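Local coordinates for mandelate racemase/muconate lactonizing protein (Paenibacillus sp., PDB 3V5C), which probably dehydrates galacturonate, an acid sugar, as a magnesium-dependent lyase of the enolase superfamily, at residues F291-G305 and Y320-F332. The protein carries 1 engineered substitution. Sequence-based numbering, arbitrary orientation.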
# COMPACT_ATOMS: atom_id res chain seq x y z
N PHE A 291 9.82 -1.13 2.97
CA PHE A 291 9.71 -0.19 4.08
C PHE A 291 10.97 0.66 4.25
O PHE A 291 10.88 1.89 4.35
CB PHE A 291 9.43 -0.98 5.37
CG PHE A 291 8.92 -0.12 6.52
CD1 PHE A 291 7.56 0.02 6.74
CD2 PHE A 291 9.81 0.52 7.38
CE1 PHE A 291 7.08 0.80 7.79
CE2 PHE A 291 9.34 1.30 8.45
CZ PHE A 291 7.96 1.44 8.64
N THR A 292 12.12 0.01 4.32
CA THR A 292 13.40 0.70 4.51
C THR A 292 13.66 1.64 3.33
O THR A 292 14.07 2.80 3.51
CB THR A 292 14.54 -0.32 4.68
OG1 THR A 292 14.25 -1.12 5.82
CG2 THR A 292 15.86 0.41 4.90
N HIS A 293 13.37 1.15 2.13
CA HIS A 293 13.49 1.96 0.93
C HIS A 293 12.58 3.18 1.03
O HIS A 293 12.96 4.32 0.72
CB HIS A 293 13.12 1.12 -0.30
CG HIS A 293 13.26 1.86 -1.58
ND1 HIS A 293 14.34 1.70 -2.42
CD2 HIS A 293 12.44 2.76 -2.19
CE1 HIS A 293 14.19 2.47 -3.48
NE2 HIS A 293 13.05 3.12 -3.36
N TRP A 294 11.35 2.95 1.48
CA TRP A 294 10.37 4.03 1.60
C TRP A 294 10.76 5.07 2.66
O TRP A 294 10.46 6.25 2.49
CB TRP A 294 8.97 3.46 1.88
CG TRP A 294 8.08 3.49 0.68
CD1 TRP A 294 7.59 2.42 0.01
CD2 TRP A 294 7.57 4.66 0.03
NE1 TRP A 294 6.79 2.85 -1.05
CE2 TRP A 294 6.76 4.22 -1.05
CE3 TRP A 294 7.71 6.04 0.25
CZ2 TRP A 294 6.12 5.10 -1.91
CZ3 TRP A 294 7.05 6.93 -0.62
CH2 TRP A 294 6.26 6.45 -1.67
N MET A 295 11.43 4.66 3.73
CA MET A 295 11.92 5.67 4.67
C MET A 295 12.87 6.66 3.97
O MET A 295 12.74 7.89 4.14
CB MET A 295 12.63 4.98 5.84
CG MET A 295 11.64 4.29 6.77
SD MET A 295 12.43 3.24 8.02
CE MET A 295 13.71 4.32 8.64
N GLU A 296 13.79 6.14 3.18
CA GLU A 296 14.75 6.99 2.47
C GLU A 296 14.07 7.78 1.37
O GLU A 296 14.28 8.99 1.22
CB GLU A 296 15.90 6.15 1.91
CG GLU A 296 16.77 5.51 2.97
CD GLU A 296 17.88 4.66 2.40
OE1 GLU A 296 18.49 5.06 1.38
OE2 GLU A 296 18.15 3.58 2.97
N LEU A 297 13.25 7.09 0.59
CA LEU A 297 12.51 7.74 -0.49
C LEU A 297 11.61 8.87 0.02
O LEU A 297 11.58 9.97 -0.55
CB LEU A 297 11.71 6.70 -1.27
CG LEU A 297 10.82 7.27 -2.37
CD1 LEU A 297 11.67 7.96 -3.42
CD2 LEU A 297 10.04 6.12 -2.98
N GLY A 298 10.90 8.61 1.11
CA GLY A 298 9.99 9.58 1.68
C GLY A 298 10.71 10.85 2.08
O GLY A 298 10.19 11.95 1.89
N GLU A 299 11.90 10.70 2.65
CA GLU A 299 12.72 11.87 2.98
C GLU A 299 13.05 12.69 1.73
O GLU A 299 12.95 13.92 1.75
CB GLU A 299 14.01 11.45 3.69
CG GLU A 299 13.78 11.05 5.13
CD GLU A 299 15.07 10.87 5.91
OE1 GLU A 299 16.15 10.94 5.29
OE2 GLU A 299 14.98 10.67 7.14
N LYS A 300 13.43 12.01 0.65
CA LYS A 300 13.70 12.69 -0.61
C LYS A 300 12.46 13.38 -1.17
O LYS A 300 12.51 14.55 -1.59
CB LYS A 300 14.31 11.73 -1.64
CG LYS A 300 14.48 12.36 -3.01
CD LYS A 300 15.13 11.43 -4.01
CE LYS A 300 15.45 12.17 -5.30
NZ LYS A 300 16.21 11.32 -6.25
N LEU A 301 11.33 12.68 -1.20
CA LEU A 301 10.12 13.29 -1.74
C LEU A 301 9.69 14.47 -0.88
O LEU A 301 9.32 15.53 -1.42
CB LEU A 301 9.01 12.26 -1.85
CG LEU A 301 9.33 11.07 -2.74
CD1 LEU A 301 8.15 10.11 -2.82
CD2 LEU A 301 9.74 11.54 -4.14
N ASP A 302 9.75 14.32 0.45
CA ASP A 302 9.39 15.45 1.33
C ASP A 302 10.24 16.68 0.99
O ASP A 302 9.74 17.82 0.99
CB ASP A 302 9.63 15.11 2.80
CG ASP A 302 8.59 14.14 3.40
OD1 ASP A 302 7.48 13.98 2.86
OD2 ASP A 302 8.91 13.55 4.46
N ALA A 303 11.52 16.44 0.71
CA ALA A 303 12.48 17.51 0.45
C ALA A 303 12.13 18.32 -0.80
O ALA A 303 12.53 19.48 -0.95
CB ALA A 303 13.90 16.93 0.35
N HIS A 304 11.36 17.68 -1.68
CA HIS A 304 10.90 18.30 -2.92
C HIS A 304 9.45 18.77 -2.88
O HIS A 304 8.94 19.29 -3.86
CB HIS A 304 11.11 17.34 -4.10
CG HIS A 304 12.53 17.25 -4.55
ND1 HIS A 304 13.40 16.28 -4.10
CD2 HIS A 304 13.24 18.02 -5.41
CE1 HIS A 304 14.58 16.45 -4.66
NE2 HIS A 304 14.51 17.50 -5.46
N GLY A 305 8.80 18.57 -1.73
CA GLY A 305 7.41 18.92 -1.56
C GLY A 305 6.50 17.94 -2.28
O GLY A 305 5.35 18.26 -2.58
N TYR A 320 -0.87 -2.58 7.05
CA TYR A 320 -0.46 -2.27 8.41
C TYR A 320 0.93 -1.63 8.40
O TYR A 320 1.19 -0.65 9.10
CB TYR A 320 -0.59 -3.54 9.29
CG TYR A 320 -1.95 -4.15 9.02
CD1 TYR A 320 -3.10 -3.55 9.53
CD2 TYR A 320 -2.10 -5.23 8.16
CE1 TYR A 320 -4.36 -4.04 9.22
CE2 TYR A 320 -3.35 -5.74 7.86
CZ TYR A 320 -4.48 -5.14 8.39
OH TYR A 320 -5.75 -5.62 8.08
N ALA A 321 1.80 -2.16 7.55
CA ALA A 321 3.13 -1.58 7.32
C ALA A 321 3.02 -0.12 6.89
O ALA A 321 3.70 0.75 7.42
CB ALA A 321 3.86 -2.39 6.27
N SER A 322 2.15 0.15 5.92
CA SER A 322 1.92 1.52 5.46
C SER A 322 1.53 2.45 6.60
O SER A 322 2.00 3.59 6.68
CB SER A 322 0.80 1.54 4.41
OG SER A 322 1.14 0.78 3.27
N GLY A 323 0.63 1.99 7.46
CA GLY A 323 0.24 2.79 8.61
C GLY A 323 1.43 3.21 9.46
O GLY A 323 1.53 4.38 9.83
N HIS A 324 2.34 2.29 9.76
CA HIS A 324 3.53 2.65 10.53
C HIS A 324 4.49 3.54 9.76
O HIS A 324 5.11 4.44 10.33
CB HIS A 324 4.26 1.39 11.01
CG HIS A 324 3.57 0.69 12.13
ND1 HIS A 324 4.02 0.75 13.44
CD2 HIS A 324 2.47 -0.09 12.15
CE1 HIS A 324 3.23 0.03 14.20
NE2 HIS A 324 2.27 -0.49 13.45
N LEU A 325 4.62 3.31 8.45
CA LEU A 325 5.55 4.11 7.64
C LEU A 325 5.19 5.58 7.71
O LEU A 325 6.05 6.46 7.64
CB LEU A 325 5.48 3.67 6.18
CG LEU A 325 6.30 4.48 5.18
CD1 LEU A 325 7.79 4.36 5.49
CD2 LEU A 325 6.02 4.00 3.75
N SER A 326 3.89 5.86 7.81
CA SER A 326 3.42 7.24 7.80
C SER A 326 4.10 8.11 8.83
O SER A 326 4.23 9.31 8.62
CB SER A 326 1.90 7.30 7.95
OG SER A 326 1.53 7.05 9.29
N ALA A 327 4.55 7.52 9.95
CA ALA A 327 5.20 8.32 10.99
C ALA A 327 6.57 8.85 10.57
O ALA A 327 7.10 9.75 11.22
CB ALA A 327 5.30 7.54 12.31
N ALA A 328 7.14 8.29 9.50
CA ALA A 328 8.48 8.67 9.05
C ALA A 328 8.47 9.58 7.81
O ALA A 328 9.54 9.97 7.32
CB ALA A 328 9.31 7.42 8.77
N VAL A 329 7.29 9.90 7.30
CA VAL A 329 7.17 10.68 6.07
C VAL A 329 6.21 11.83 6.29
O VAL A 329 5.08 11.61 6.74
CB VAL A 329 6.66 9.79 4.93
CG1 VAL A 329 6.53 10.58 3.63
CG2 VAL A 329 7.58 8.58 4.73
N ARG A 330 6.66 13.04 6.01
CA ARG A 330 5.84 14.21 6.27
C ARG A 330 4.62 14.23 5.36
O ARG A 330 3.48 14.35 5.82
CB ARG A 330 6.63 15.52 6.12
CG ARG A 330 5.76 16.74 6.41
CD ARG A 330 6.52 18.07 6.39
NE ARG A 330 6.98 18.41 5.04
CZ ARG A 330 8.25 18.32 4.64
NH1 ARG A 330 9.19 17.90 5.48
NH2 ARG A 330 8.58 18.65 3.40
N ASN A 331 4.86 14.12 4.05
CA ASN A 331 3.78 14.25 3.08
C ASN A 331 3.14 12.90 2.75
O ASN A 331 2.92 12.56 1.61
CB ASN A 331 4.30 14.92 1.80
CG ASN A 331 4.72 16.38 2.02
OD1 ASN A 331 4.27 17.04 2.94
ND2 ASN A 331 5.58 16.87 1.13
N PHE A 332 2.80 12.14 3.78
CA PHE A 332 2.17 10.83 3.60
C PHE A 332 0.69 11.07 3.35
O PHE A 332 0.02 11.75 4.14
CB PHE A 332 2.34 9.98 4.87
CG PHE A 332 1.84 8.58 4.71
CD1 PHE A 332 0.51 8.29 4.97
CD2 PHE A 332 2.68 7.57 4.29
CE1 PHE A 332 0.03 7.00 4.80
CE2 PHE A 332 2.21 6.28 4.14
CZ PHE A 332 0.88 6.01 4.41
O HOH W 1 12.06 8.57 6.75
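Leu325 fills the tight end of this contact, its two methyls set between Phe291, Trp294 and Met295. CD1 sits over the centre of one face of the Phe291 ring, while CD2 presses on Trp294 CB at 3.5 Å. The first torsion of Phe291 (chi1 -164°) carries its ring to the backbone of helix 317-325, where CE1 meets Ala321 O in the ring plane at 3.4 Å. Helix 92-107 packs on the same ring through Leu100, and Trp294 gives its indole N-H to Tyr284 O. Helix 291-303 and the 320-325 turns of the next helix run 33° from parallel, as neighbouring outer helices of the enolase-type barrel. Farther along, Val329 CG2 lies 4.0 Å from Gly298 CA, where the bare glycine lets the CA atoms of Gly298 and Val329 come to 5.3 Å. Packing is looser beside Met295 and Ala328, and a water donates to both Met295 O and Ala328 O. At the exposed C-terminal end of helix 291-303 the chemistry turns polar. Asp302 OD2 accepts Arg330 N at 2.8 Å on its syn side, and OD1 takes Asn331 N at 2.9 Å from above the carboxylate plane. The Arg330 guanidinium folds back with one face over Asp302 CB; its charge lies near the carboxylate without a salt bridge. Two nearly straight bonds thus fix the rotation of a buried carboxylate and tie residues 330-331, which lead toward strand 335-337, to helix 291-303.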